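Local coordinates for protein formate dehydrogenase (Pyrobaculum aerophilum, PDB 1QP8) that binds NADPH and probably works as a D-2-hydroxyacid dehydrogenase, reducing substrates such as glyoxylate or hydroxypyruvate, at residues 151-156 with 180-185; 166-171 with 190-195. All coordinates share one frame; numbering follows the deposited sequence.

Contact 1 (151-156 with 180-185) is the deeper of the two, its centre about 10 Å from that of the chain against about 17 Å for the partly buried contact 2 (166-171 with 190-195). Both join the chain at and after strand 149-153 to the chain at and after strand 177-180, and the four segments alternate along the chain. Contact 1 takes the strand ends, where apolar side chains lie against the adenine and polar ones hold the NADPH; contact 2 takes the later loops and is purely aliphatic. They meet where Leu182 CD1 lies 3.6 Å from Leu191 CD2, and where the Phe153 ring backs onto the chain at 166-168.

Contact 1. Residues 151-156 with 180-185; sequences RGFSRT and CALPLN. With NDP (NADPH dihydro-nicotinamide-adenine-dinucleotide phosphate), chain C.
Phe153 and Leu182 make the apolar join, their side chains crossing at about a right angle. CD1 of Leu182 sits in the plane of the phenyl ring, at its edge, 3.9 Å from Phe153 CE2. The other methyl, Leu182 CD2, reaches to 4.0 Å from adenine N3A of the NADPH. Pro183 continues this lining: its CD lies 3.5 Å from C8A of the adenine, and its CG 3.5 Å from O5B, the oxygen joining the adenosine ribose to its 5'-phosphate. A glycine here would take away the pyrrolidine ring and is likely to leave the C8A side of the base and O5B without their packing surface.

The segments hold the C-terminal ends of strands 149-153 and 177-180 of a Rossmann domain, on either side of strand 126-130 in the parallel sheet, and the loops that leave them, at the end where dinucleotides bind. Polar residues after the first strand address the adenosine 2'-phosphate, the group that sets NADPH apart from NADH. Thr156 donates to phosphate O1X from both OG1 and N, the latter at 3.0 Å. Ser154 OG lies 3.0 Å from ribose O3B. Arg155, poorly ordered like Thr156, lays one guanidinium face over the base: C5A lies 3.7 Å above the guanidinium plane, displaced toward its rim, and NH2 bonds weakly to O2X.

At N6A and N7A of the adenine, Asn185 makes two weak, bent bonds: N6A to OD1 (angle 121°) and ND2 to N7A (130°). His187 N also donates to Asn185 OD1, which helps to fix the amide.

Contact 2. Residues 166-171 with 190-195; sequences NSLEEA and GLVKYQ
Two loops of the Rossmann domain meet at Leu168: it stands just before helix 169-172, within the crossover from strand 149-153 to strand 177-180, and packs on Leu191 and Val192, which precede helix 194-197. Leu168 carries the whole first side of the contact, with its two methyls going to different partners. CD2 goes to Leu191, where it lies 3.3 Å from CD1 and nearly as close to CG; at this resolution the short spacing should not be read as strain. The two leucines run past one another in opposite directions, so that flank meets flank. CD1 of Leu168 turns to Val192 instead, 3.8 Å from its CG2, and rests equally against the valine CA, so that main chain as well as methyl forms the surface it lies on.

First torsions bring the two leucines together. In Leu168, CG falls between the backbone N and the carbonyl carbon (chi1 68°), with CB directed at the opposite loop. In Leu191, CG is anti to its own N (chi1 175°), which swings the branched end across to Leu168 although CB does not point that way. No hydrogen bond joins the segments, and the closest CA atoms, those of Leu168 and Val192, are 7.3 Å apart.

Beyond the contact, polar bonds are made on each side: Lys193, the N-cap of helix 194-197, bonds through N to His196 ND1, while Glu170 OE2 makes a salt bridge with Arg163 NH1. Leu168 also touches His196 in helix 194-197. Both segments pack against strand 126-130, which lies between strands 149-153 and 177-180 in the parallel sheet: Ala171 packs on its Ala128 and Val192 on its Leu130.

Contact 1. Residues 151-156 with 180-185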
loop_
_atom_site.group_PDB
_atom_site.type_symbol
_atom_site.label_atom_id
_atom_site.label_comp_id
_atom_site.label_asym_id
_atom_site.label_seq_id
_atom_site.Cartn_x
_atom_site.Cartn_y
_atom_site.Cartn_z
ATOM N N ARG A 151 10.368 12.609 -5.911
ATOM C CA ARG A 151 11.430 13.595 -5.776
ATOM C C ARG A 151 12.250 13.180 -4.563
ATOM O O ARG A 151 11.927 13.564 -3.449
ATOM C CB ARG A 151 10.869 14.984 -5.507
ATOM C CG ARG A 151 9.862 15.473 -6.507
ATOM C CD ARG A 151 9.511 16.879 -6.124
ATOM N NE ARG A 151 8.235 17.312 -6.664
ATOM C CZ ARG A 151 7.556 18.342 -6.179
ATOM N NH1 ARG A 151 8.039 19.034 -5.151
ATOM N NH2 ARG A 151 6.391 18.674 -6.714
ATOM N N GLY A 152 13.307 12.404 -4.780
ATOM C CA GLY A 152 14.134 11.948 -3.676
ATOM C C GLY A 152 15.105 12.969 -3.115
ATOM O O GLY A 152 15.863 13.596 -3.849
ATOM N N PHE A 153 15.077 13.130 -1.798
ATOM C CA PHE A 153 15.950 14.061 -1.097
ATOM C C PHE A 153 17.019 13.273 -0.346
ATOM O O PHE A 153 16.808 12.110 0.004
ATOM C CB PHE A 153 15.131 14.879 -0.106
ATOM C CG PHE A 153 15.952 15.537 0.964
ATOM C CD1 PHE A 153 16.844 16.560 0.653
ATOM C CD2 PHE A 153 15.807 15.164 2.298
ATOM C CE1 PHE A 153 17.579 17.213 1.649
ATOM C CE2 PHE A 153 16.539 15.810 3.312
ATOM C CZ PHE A 153 17.425 16.837 2.980
ATOM N N SER A 154 18.164 13.900 -0.096
ATOM C CA SER A 154 19.254 13.238 0.613
ATOM C C SER A 154 20.480 14.134 0.705
ATOM O O SER A 154 20.590 15.112 -0.026
ATOM C CB SER A 154 19.627 11.929 -0.091
ATOM O OG SER A 154 20.620 11.232 0.639
ATOM N N ARG A 155 21.394 13.785 1.610
ATOM C CA ARG A 155 22.629 14.539 1.828
ATOM C C ARG A 155 23.553 14.324 0.630
ATOM O O ARG A 155 23.776 15.233 -0.175
ATOM C CB ARG A 155 23.323 14.050 3.104
ATOM C CG ARG A 155 23.958 15.149 3.944
ATOM C CD ARG A 155 25.382 14.789 4.367
ATOM N NE ARG A 155 25.462 13.570 5.172
ATOM C CZ ARG A 155 25.110 13.480 6.452
ATOM N NH1 ARG A 155 24.640 14.543 7.098
ATOM N NH2 ARG A 155 25.241 12.324 7.093
ATOM N N THR A 156 24.099 13.122 0.518
ATOM C CA THR A 156 24.971 12.809 -0.607
ATOM C C THR A 156 24.081 12.388 -1.770
ATOM O O THR A 156 23.248 11.496 -1.625
ATOM C CB THR A 156 25.960 11.653 -0.288
ATOM O OG1 THR A 156 25.235 10.486 0.113
ATOM C CG2 THR A 156 26.936 12.067 0.806
ATOM N N CYS A 180 8.905 10.189 4.916
ATOM C CA CYS A 180 10.154 10.558 5.567
ATOM C C CYS A 180 10.793 9.367 6.270
ATOM O O CYS A 180 10.119 8.609 6.969
ATOM C CB CYS A 180 9.939 11.692 6.570
ATOM S SG CYS A 180 11.467 12.081 7.484
ATOM N N ALA A 181 12.100 9.222 6.071
ATOM C CA ALA A 181 12.885 8.130 6.639
ATOM C C ALA A 181 14.299 8.596 6.928
ATOM O O ALA A 181 15.247 7.833 6.787
ATOM C CB ALA A 181 12.941 6.957 5.664
ATOM N N LEU A 182 14.447 9.853 7.324
ATOM C CA LEU A 182 15.759 10.393 7.626
ATOM C C LEU A 182 16.249 9.881 8.954
ATOM O O LEU A 182 15.453 9.577 9.838
ATOM C CB LEU A 182 15.709 11.917 7.706
ATOM C CG LEU A 182 15.385 12.633 6.403
ATOM C CD1 LEU A 182 15.274 14.150 6.642
ATOM C CD2 LEU A 182 16.469 12.315 5.398
ATOM N N PRO A 183 17.570 9.756 9.103
ATOM C CA PRO A 183 18.178 9.289 10.351
ATOM C C PRO A 183 18.226 10.540 11.217
ATOM O O PRO A 183 18.248 11.648 10.673
ATOM C CB PRO A 183 19.576 8.869 9.914
ATOM C CG PRO A 183 19.407 8.552 8.446
ATOM C CD PRO A 183 18.526 9.660 7.990
ATOM N N LEU A 184 18.251 10.406 12.537
ATOM C CA LEU A 184 18.295 11.606 13.362
ATOM C C LEU A 184 19.689 11.980 13.884
ATOM O O LEU A 184 20.220 11.333 14.791
ATOM C CB LEU A 184 17.336 11.457 14.542
ATOM C CG LEU A 184 17.368 12.582 15.589
ATOM C CD1 LEU A 184 16.874 13.882 14.960
ATOM C CD2 LEU A 184 16.511 12.207 16.772
ATOM N N ASN A 185 20.286 13.022 13.314
ATOM C CA ASN A 185 21.591 13.488 13.767
ATOM C C ASN A 185 21.463 14.992 14.010
ATOM O O ASN A 185 20.351 15.511 14.021
ATOM C CB ASN A 185 22.653 13.188 12.724
ATOM C CG ASN A 185 22.250 13.645 11.370
ATOM O OD1 ASN A 185 21.831 14.794 11.202
ATOM N ND2 ASN A 185 22.362 12.760 10.380
HETATM P PA NDP C . 20.731 4.498 6.487
HETATM O O1A NDP C . 21.282 5.076 7.752
HETATM O O2A NDP C . 20.200 3.382 7.300
HETATM O O5B NDP C . 20.199 6.029 6.179
HETATM C C5B NDP C . 21.162 6.763 5.318
HETATM C C4B NDP C . 20.388 7.610 4.244
HETATM O O4B NDP C . 19.804 8.869 4.760
HETATM C C3B NDP C . 21.309 8.137 3.074
HETATM O O3B NDP C . 20.514 8.484 1.955
HETATM C C2B NDP C . 21.967 9.295 3.826
HETATM O O2B NDP C . 22.788 10.228 3.225
HETATM C C1B NDP C . 20.795 9.892 4.486
HETATM N N9A NDP C . 21.150 10.771 5.553
HETATM C C8A NDP C . 21.732 10.537 6.771
HETATM N N7A NDP C . 21.867 11.653 7.489
HETATM C C5A NDP C . 21.344 12.626 6.674
HETATM C C6A NDP C . 21.197 14.052 6.848
HETATM N N6A NDP C . 21.625 14.637 7.983
HETATM N N1A NDP C . 20.621 14.769 5.806
HETATM C C2A NDP C . 20.218 14.089 4.663
HETATM N N3A NDP C . 20.322 12.793 4.426
HETATM C C4A NDP C . 20.884 12.116 5.495
HETATM O O3 NDP C . 19.259 4.309 5.977
HETATM P PN NDP C . 17.758 3.784 6.387
HETATM O O1N NDP C . 16.817 3.926 5.252
HETATM O O2N NDP C . 17.777 2.378 6.905
HETATM O O5D NDP C . 17.275 4.762 7.641
HETATM C C5D NDP C . 17.747 4.444 8.972
HETATM C C4D NDP C . 17.049 5.430 9.924
HETATM O O4D NDP C . 15.621 5.196 9.883
HETATM C C3D NDP C . 17.489 5.198 11.368
HETATM O O3D NDP C . 18.647 5.976 11.624
HETATM C C2D NDP C . 16.215 5.602 12.157
HETATM O O2D NDP C . 16.242 6.988 12.533
HETATM C C1D NDP C . 15.050 5.219 11.215
HETATM N N1N NDP C . 14.411 3.862 11.559
HETATM C C2N NDP C . 13.018 3.900 11.912
HETATM C C3N NDP C . 12.417 2.657 12.230
HETATM C C7N NDP C . 10.888 2.664 12.622
HETATM O O7N NDP C . 10.324 1.589 12.713
HETATM N N7N NDP C . 10.298 3.873 12.830
HETATM C C4N NDP C . 13.098 1.379 12.220
HETATM C C5N NDP C . 14.485 1.500 11.846
HETATM C C6N NDP C . 15.140 2.650 11.525
HETATM P P2B NDP C . 24.447 9.883 3.358
HETATM O O1X NDP C . 24.916 11.123 2.636
HETATM O O2X NDP C . 24.667 9.861 4.829
HETATM O O3X NDP C . 24.625 8.606 2.687
#

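Contact 2. Residues 166-171 with 190-195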
loop_
_atom_site.group_PDB
_atom_site.type_symbol
_atom_site.label_atom_id
_atom_site.label_comp_id
_atom_site.label_asym_id
_atom_site.label_seq_id
_atom_site.Cartn_x
_atom_site.Cartn_y
_atom_site.Cartn_z
ATOM N N ASN A 166 18.830 18.433 -2.920
ATOM C CA ASN A 166 19.656 18.618 -1.735
ATOM C C ASN A 166 18.953 19.645 -0.862
ATOM O O ASN A 166 19.552 20.228 0.042
ATOM C CB ASN A 166 21.060 19.107 -2.104
ATOM C CG ASN A 166 21.038 20.423 -2.844
ATOM O OD1 ASN A 166 20.734 20.472 -4.037
ATOM N ND2 ASN A 166 21.349 21.505 -2.136
ATOM N N SER A 167 17.676 19.870 -1.157
ATOM C CA SER A 167 16.851 20.797 -0.390
ATOM C C SER A 167 15.530 20.116 -0.047
ATOM O O SER A 167 14.718 19.828 -0.933
ATOM C CB SER A 167 16.590 22.083 -1.180
ATOM O OG SER A 167 15.981 21.805 -2.427
ATOM N N LEU A 168 15.327 19.836 1.238
ATOM C CA LEU A 168 14.094 19.189 1.680
ATOM C C LEU A 168 12.921 19.968 1.099
ATOM O O LEU A 168 11.955 19.374 0.609
ATOM C CB LEU A 168 13.991 19.175 3.215
ATOM C CG LEU A 168 13.798 20.504 3.968
ATOM C CD1 LEU A 168 12.593 20.422 4.885
ATOM C CD2 LEU A 168 15.041 20.836 4.772
ATOM N N GLU A 169 13.030 21.298 1.144
ATOM C CA GLU A 169 12.001 22.196 0.625
ATOM C C GLU A 169 11.601 21.817 -0.788
ATOM O O GLU A 169 10.455 21.473 -1.050
ATOM C CB GLU A 169 12.495 23.641 0.653
ATOM C CG GLU A 169 12.536 24.244 2.041
ATOM C CD GLU A 169 12.821 25.741 2.034
ATOM O OE1 GLU A 169 12.256 26.452 1.166
ATOM O OE2 GLU A 169 13.595 26.208 2.902
ATOM N N GLU A 170 12.549 21.888 -1.706
ATOM C CA GLU A 170 12.268 21.526 -3.083
ATOM C C GLU A 170 12.178 20.012 -3.145
ATOM O O GLU A 170 13.154 19.334 -3.460
ATOM C CB GLU A 170 13.383 22.039 -4.005
ATOM C CG GLU A 170 13.283 21.570 -5.458
ATOM C CD GLU A 170 11.948 21.912 -6.104
ATOM O OE1 GLU A 170 11.621 23.120 -6.193
ATOM O OE2 GLU A 170 11.230 20.972 -6.521
ATOM N N ALA A 171 11.002 19.491 -2.823
ATOM C CA ALA A 171 10.732 18.054 -2.815
ATOM C C ALA A 171 9.344 18.000 -2.224
ATOM O O ALA A 171 8.516 17.162 -2.581
ATOM C CB ALA A 171 11.716 17.327 -1.903
ATOM N N GLY A 190 14.902 19.019 14.084
ATOM C CA GLY A 190 13.987 20.028 13.530
ATOM C C GLY A 190 14.189 20.522 12.106
ATOM O O GLY A 190 13.949 21.694 11.810
ATOM N N LEU A 191 14.604 19.633 11.213
ATOM C CA LEU A 191 14.870 19.984 9.828
ATOM C C LEU A 191 13.610 20.434 9.108
ATOM O O LEU A 191 13.553 21.543 8.577
ATOM C CB LEU A 191 15.472 18.787 9.097
ATOM C CG LEU A 191 15.673 19.029 7.606
ATOM C CD1 LEU A 191 16.820 19.996 7.452
ATOM C CD2 LEU A 191 15.948 17.725 6.876
ATOM N N VAL A 192 12.616 19.552 9.066
ATOM C CA VAL A 192 11.346 19.860 8.418
ATOM C C VAL A 192 10.575 20.755 9.361
ATOM O O VAL A 192 10.354 20.387 10.516
ATOM C CB VAL A 192 10.498 18.602 8.179
ATOM C CG1 VAL A 192 9.131 18.999 7.703
ATOM C CG2 VAL A 192 11.168 17.692 7.157
ATOM N N LYS A 193 10.171 21.925 8.873
ATOM C CA LYS A 193 9.425 22.867 9.701
ATOM C C LYS A 193 8.101 23.283 9.067
ATOM O O LYS A 193 7.880 23.074 7.866
ATOM C CB LYS A 193 10.277 24.104 10.001
ATOM C CG LYS A 193 11.596 23.760 10.670
ATOM C CD LYS A 193 12.164 24.922 11.482
ATOM N N TYR A 194 7.223 23.860 9.891
ATOM C CA TYR A 194 5.908 24.301 9.440
ATOM C C TYR A 194 5.960 24.887 8.033
ATOM O O TYR A 194 5.239 24.460 7.127
ATOM C CB TYR A 194 5.342 25.348 10.403
ATOM C CG TYR A 194 4.058 25.938 9.889
ATOM C CD1 TYR A 194 2.872 25.206 9.906
ATOM C CD2 TYR A 194 4.048 27.188 9.283
ATOM C CE1 TYR A 194 1.714 25.701 9.325
ATOM C CE2 TYR A 194 2.899 27.691 8.699
ATOM C CZ TYR A 194 1.738 26.946 8.721
ATOM O OH TYR A 194 0.611 27.452 8.126
ATOM N N GLN A 195 6.824 25.880 7.873
ATOM C CA GLN A 195 7.018 26.561 6.603
ATOM C C GLN A 195 7.242 25.582 5.459
ATOM O O GLN A 195 6.669 25.739 4.383
ATOM C CB GLN A 195 8.204 27.508 6.743
ATOM C CG GLN A 195 9.161 27.060 7.834
ATOM C CD GLN A 195 10.120 28.144 8.260
ATOM O OE1 GLN A 195 10.929 28.620 7.463
ATOM N NE2 GLN A 195 10.038 28.543 9.527
#